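Local structure of CutA1 (Shewanella, 3AHP) at residues P4-D15 against H55-T66. The protein is a trimeric, unusually stable member of the CutA1 family, probably involved in tolerance of divalent metal ions such as copper. Numbering follows the deposited sequence.
Sequences PEQLLIFTTCPD and HEVPMQIKCMTT
Strand 6-13 and the 55-64 part of strand 50-64 pair antiparallel, their axes 4.5 Å apart at closest and their directions 146° apart, with two-way backbone hydrogen bonds at Leu7-Cys63, Ile9-Ile61, Thr11-Met59 and Cys13-Val57. At the Ile9-Ile61 pair, Ile9 N to Ile61 O is 2.9 Å. On the face carrying these residues the two isoleucines meet through Ile9 CG2 and Ile61 CD1, 3.8 Å apart, while Ile9 CD1 reaches Cys63 SG. Thr11 and Met59 run side by side: with Thr11 OG1 anti to the backbone N (chi1 -173°) and bonded to the carbonyl of Glu85 of its own chain, CG2 is left to touch Met59 CB at 3.6 Å. Helix 16-28 covers this face at Cys13, Val57 and Met59. The other face bears Leu8, whose CD1 lies 3.6 Å from Lys62 CG, and Phe10, whose CE2 meets Gln60 CG at 4.0 Å. Here Phe10 of the second subunit packs on Leu8, Phe10 and Gln60, and Lys62 NZ forms a salt bridge with Glu85 of that second subunit. At one end Thr65 OG1 donates to Pro4 O (2.9 Å) from above the carbonyl plane; at the other, Glu56 OE2 is hydrogen-bonded to Ser43 and only weakly to Thr12 OG1 (3.4 Å). The chemistry thus implies a ladder of the ferredoxin-like CutA1 core with one face covered in part by helix 16-28 and the other contributing much of the trimer contact, where an apolar cluster is bordered by an intersubunit charge pair.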
loop_
_atom_site.group_PDB
_atom_site.type_symbol
_atom_site.label_atom_id
_atom_site.label_comp_id
_atom_site.label_asym_id
_atom_site.label_seq_id
_atom_site.Cartn_x
_atom_site.Cartn_y
_atom_site.Cartn_z
ATOM N N PRO B 4 -12.464 -6.587 10.239
ATOM C CA PRO B 4 -11.178 -6.679 10.950
ATOM C C PRO B 4 -11.079 -5.859 12.257
ATOM O O PRO B 4 -11.824 -4.899 12.436
ATOM C CB PRO B 4 -10.181 -6.150 9.915
ATOM C CG PRO B 4 -10.996 -5.278 9.007
ATOM C CD PRO B 4 -12.339 -5.903 8.940
ATOM N N GLU B 5 -10.169 -6.252 13.156
ATOM C CA GLU B 5 -9.859 -5.477 14.371
ATOM C C GLU B 5 -9.235 -4.164 13.956
ATOM O O GLU B 5 -9.417 -3.133 14.610
ATOM C CB GLU B 5 -8.820 -6.188 15.256
ATOM C CG GLU B 5 -9.204 -7.545 15.811
ATOM C CD GLU B 5 -10.443 -7.474 16.667
ATOM O OE1 GLU B 5 -11.386 -6.756 16.271
ATOM O OE2 GLU B 5 -10.485 -8.152 17.714
ATOM N N GLN B 6 -8.384 -4.250 12.940
ATOM C CA GLN B 6 -7.482 -3.172 12.615
ATOM C C GLN B 6 -7.501 -2.844 11.139
ATOM O O GLN B 6 -7.776 -3.721 10.309
ATOM C CB GLN B 6 -6.077 -3.519 13.067
ATOM C CG GLN B 6 -5.957 -3.630 14.568
ATOM C CD GLN B 6 -5.007 -4.711 14.986
ATOM O OE1 GLN B 6 -4.970 -5.785 14.390
ATOM N NE2 GLN B 6 -4.198 -4.421 15.991
ATOM N N LEU B 7 -7.252 -1.569 10.823
ATOM C CA LEU B 7 -7.213 -1.113 9.444
ATOM C C LEU B 7 -5.859 -0.581 9.031
ATOM O O LEU B 7 -5.118 -0.045 9.835
ATOM C CB LEU B 7 -8.262 -0.042 9.189
ATOM C CG LEU B 7 -9.704 -0.342 9.579
ATOM C CD1 LEU B 7 -10.464 0.961 9.761
ATOM C CD2 LEU B 7 -10.376 -1.263 8.559
ATOM N N LEU B 8 -5.575 -0.701 7.740
ATOM C CA LEU B 8 -4.611 0.151 7.064
ATOM C C LEU B 8 -5.331 1.193 6.214
ATOM O O LEU B 8 -6.097 0.858 5.326
ATOM C CB LEU B 8 -3.701 -0.712 6.194
ATOM C CG LEU B 8 -2.490 -0.072 5.522
ATOM C CD1 LEU B 8 -1.615 0.571 6.553
ATOM C CD2 LEU B 8 -1.730 -1.111 4.687
ATOM N N ILE B 9 -5.093 2.463 6.522
ATOM C CA ILE B 9 -5.714 3.581 5.810
ATOM C C ILE B 9 -4.714 4.261 4.892
ATOM O O ILE B 9 -3.578 4.537 5.294
ATOM C CB ILE B 9 -6.263 4.629 6.786
ATOM C CG1 ILE B 9 -7.421 4.033 7.583
ATOM C CG2 ILE B 9 -6.707 5.893 6.028
ATOM C CD1 ILE B 9 -8.034 4.997 8.590
ATOM N N PHE B 10 -5.130 4.508 3.654
ATOM C CA PHE B 10 -4.305 5.269 2.715
ATOM C C PHE B 10 -4.933 6.620 2.512
ATOM O O PHE B 10 -6.146 6.729 2.333
ATOM C CB PHE B 10 -4.189 4.569 1.354
ATOM C CG PHE B 10 -3.485 3.261 1.404
ATOM C CD1 PHE B 10 -4.181 2.094 1.700
ATOM C CD2 PHE B 10 -2.126 3.186 1.162
ATOM C CE1 PHE B 10 -3.510 0.861 1.771
ATOM C CE2 PHE B 10 -1.461 1.972 1.214
ATOM C CZ PHE B 10 -2.152 0.807 1.534
ATOM N N THR B 11 -4.098 7.642 2.457
ATOM C CA THR B 11 -4.576 8.985 2.180
ATOM C C THR B 11 -3.423 9.833 1.677
ATOM O O THR B 11 -2.336 9.346 1.491
ATOM C CB THR B 11 -5.244 9.628 3.420
ATOM O OG1 THR B 11 -5.842 10.868 3.044
ATOM C CG2 THR B 11 -4.240 9.881 4.512
ATOM N N THR B 12 -3.657 11.112 1.487
ATOM C CA THR B 12 -2.795 11.909 0.640
ATOM C C THR B 12 -2.931 13.340 1.112
ATOM O O THR B 12 -3.997 13.725 1.540
ATOM C CB THR B 12 -3.266 11.789 -0.823
ATOM O OG1 THR B 12 -2.216 11.250 -1.638
ATOM C CG2 THR B 12 -3.740 13.120 -1.347
ATOM N N CYS B 13 -1.836 14.087 1.157
ATOM C CA CYS B 13 -1.896 15.508 1.466
ATOM C C CYS B 13 -1.208 16.313 0.386
ATOM O O CYS B 13 -0.296 15.806 -0.250
ATOM C CB CYS B 13 -1.235 15.785 2.811
ATOM S SG CYS B 13 -2.213 15.284 4.233
ATOM N N PRO B 14 -1.607 17.589 0.203
ATOM C CA PRO B 14 -1.060 18.418 -0.880
ATOM C C PRO B 14 0.408 18.755 -0.704
ATOM O O PRO B 14 1.079 19.043 -1.683
ATOM C CB PRO B 14 -1.899 19.688 -0.808
ATOM C CG PRO B 14 -3.180 19.241 -0.225
ATOM C CD PRO B 14 -2.773 18.238 0.821
ATOM N N ASP B 15 0.913 18.682 0.519
ATOM C CA ASP B 15 2.351 18.726 0.737
ATOM C C ASP B 15 2.711 18.117 2.086
ATOM O O ASP B 15 1.819 17.746 2.854
ATOM C CB ASP B 15 2.848 20.164 0.680
ATOM C CG ASP B 15 2.282 21.000 1.793
ATOM O OD1 ASP B 15 2.648 20.755 2.967
ATOM O OD2 ASP B 15 1.444 21.876 1.497
ATOM N N HIS B 55 1.354 16.951 -7.307
ATOM C CA HIS B 55 2.341 16.314 -6.460
ATOM C C HIS B 55 1.887 16.345 -4.998
ATOM O O HIS B 55 1.477 17.377 -4.483
ATOM C CB HIS B 55 3.706 16.983 -6.637
ATOM C CG HIS B 55 4.529 16.389 -7.742
ATOM N ND1 HIS B 55 4.706 17.014 -8.962
ATOM C CD2 HIS B 55 5.206 15.215 -7.821
ATOM C CE1 HIS B 55 5.474 16.261 -9.732
ATOM N NE2 HIS B 55 5.770 15.153 -9.072
ATOM N N GLU B 56 1.935 15.219 -4.347
ATOM C CA GLU B 56 1.185 15.031 -3.163
ATOM C C GLU B 56 1.962 14.198 -2.243
ATOM O O GLU B 56 2.822 13.475 -2.616
ATOM C CB GLU B 56 -0.128 14.361 -3.460
ATOM C CG GLU B 56 -1.067 15.250 -4.117
ATOM C CD GLU B 56 -2.417 14.795 -3.991
ATOM O OE1 GLU B 56 -3.295 15.604 -3.829
ATOM O OE2 GLU B 56 -2.620 13.628 -4.064
ATOM N N VAL B 57 1.637 14.298 -0.995
ATOM C CA VAL B 57 2.325 13.509 -0.036
ATOM C C VAL B 57 1.493 12.372 0.541
ATOM O O VAL B 57 0.478 12.581 1.136
ATOM C CB VAL B 57 2.927 14.415 0.995
ATOM C CG1 VAL B 57 2.352 14.215 2.287
ATOM C CG2 VAL B 57 4.394 14.271 1.048
ATOM N N PRO B 58 1.957 11.153 0.359
ATOM C CA PRO B 58 1.188 9.969 0.676
ATOM C C PRO B 58 1.243 9.583 2.142
ATOM O O PRO B 58 2.225 9.792 2.748
ATOM C CB PRO B 58 1.854 8.937 -0.192
ATOM C CG PRO B 58 3.144 9.360 -0.309
ATOM C CD PRO B 58 3.183 10.788 -0.333
ATOM N N MET B 59 0.163 9.072 2.701
ATOM C CA MET B 59 0.159 8.665 4.113
ATOM C C MET B 59 -0.410 7.256 4.316
ATOM O O MET B 59 -1.453 6.930 3.762
ATOM C CB MET B 59 -0.641 9.655 4.961
ATOM C CG MET B 59 0.012 10.999 5.147
ATOM S SD MET B 59 -0.905 12.036 6.303
ATOM C CE MET B 59 -0.004 11.741 7.798
ATOM N N GLN B 60 0.258 6.448 5.135
ATOM C CA GLN B 60 -0.350 5.234 5.669
ATOM C C GLN B 60 -0.673 5.380 7.154
ATOM O O GLN B 60 0.193 5.723 7.942
ATOM C CB GLN B 60 0.570 4.032 5.491
ATOM C CG GLN B 60 0.893 3.621 4.059
ATOM C CD GLN B 60 1.819 2.399 4.031
ATOM O OE1 GLN B 60 2.255 1.961 2.961
ATOM N NE2 GLN B 60 2.139 1.856 5.230
ATOM N N ILE B 61 -1.915 5.093 7.531
ATOM C CA ILE B 61 -2.325 5.127 8.941
ATOM C C ILE B 61 -2.622 3.723 9.461
ATOM O O ILE B 61 -3.408 2.987 8.866
ATOM C CB ILE B 61 -3.591 5.995 9.177
ATOM C CG1 ILE B 61 -3.355 7.450 8.742
ATOM C CG2 ILE B 61 -4.002 5.927 10.633
ATOM C CD1 ILE B 61 -4.619 8.173 8.268
ATOM N N LYS B 62 -2.011 3.350 10.576
ATOM C CA LYS B 62 -2.330 2.066 11.153
ATOM C C LYS B 62 -3.069 2.245 12.455
ATOM O O LYS B 62 -2.629 2.996 13.332
ATOM C CB LYS B 62 -1.081 1.200 11.310
ATOM C CG LYS B 62 -0.431 0.850 9.977
ATOM C CD LYS B 62 1.075 0.952 10.060
ATOM C CE LYS B 62 1.596 2.259 9.496
ATOM N NZ LYS B 62 2.291 2.019 8.189
ATOM N N CYS B 63 -4.221 1.588 12.558
ATOM C CA CYS B 63 -5.172 1.893 13.603
ATOM C C CYS B 63 -6.140 0.761 13.897
ATOM O O CYS B 63 -6.272 -0.183 13.124
ATOM C CB CYS B 63 -5.960 3.138 13.219
ATOM S SG CYS B 63 -7.185 2.855 11.950
ATOM N N MET B 64 -6.857 0.905 15.007
ATOM C CA MET B 64 -8.021 0.076 15.322
ATOM C C MET B 64 -9.281 0.520 14.582
ATOM O O MET B 64 -9.627 1.693 14.548
ATOM C CB MET B 64 -8.281 0.126 16.820
ATOM C CG MET B 64 -7.074 -0.251 17.654
ATOM S SD MET B 64 -6.686 -2.010 17.579
ATOM C CE MET B 64 -8.272 -2.739 18.008
ATOM N N THR B 65 -9.980 -0.435 14.004
ATOM C CA THR B 65 -11.189 -0.129 13.273
ATOM C C THR B 65 -12.094 0.695 14.159
ATOM O O THR B 65 -12.937 1.462 13.712
ATOM C CB THR B 65 -11.874 -1.429 12.912
ATOM O OG1 THR B 65 -11.020 -2.153 12.025
ATOM C CG2 THR B 65 -13.244 -1.188 12.284
ATOM N N THR B 66 -11.923 0.503 15.446
ATOM C CA THR B 66 -12.819 1.098 16.413
ATOM C C THR B 66 -12.639 2.630 16.481
ATOM O O THR B 66 -13.604 3.374 16.551
ATOM C CB THR B 66 -12.647 0.380 17.777
ATOM O OG1 THR B 66 -13.916 0.235 18.389
ATOM C CG2 THR B 66 -11.671 1.081 18.716
HETATM O O HOH W 1 0.548 19.568 -4.039
#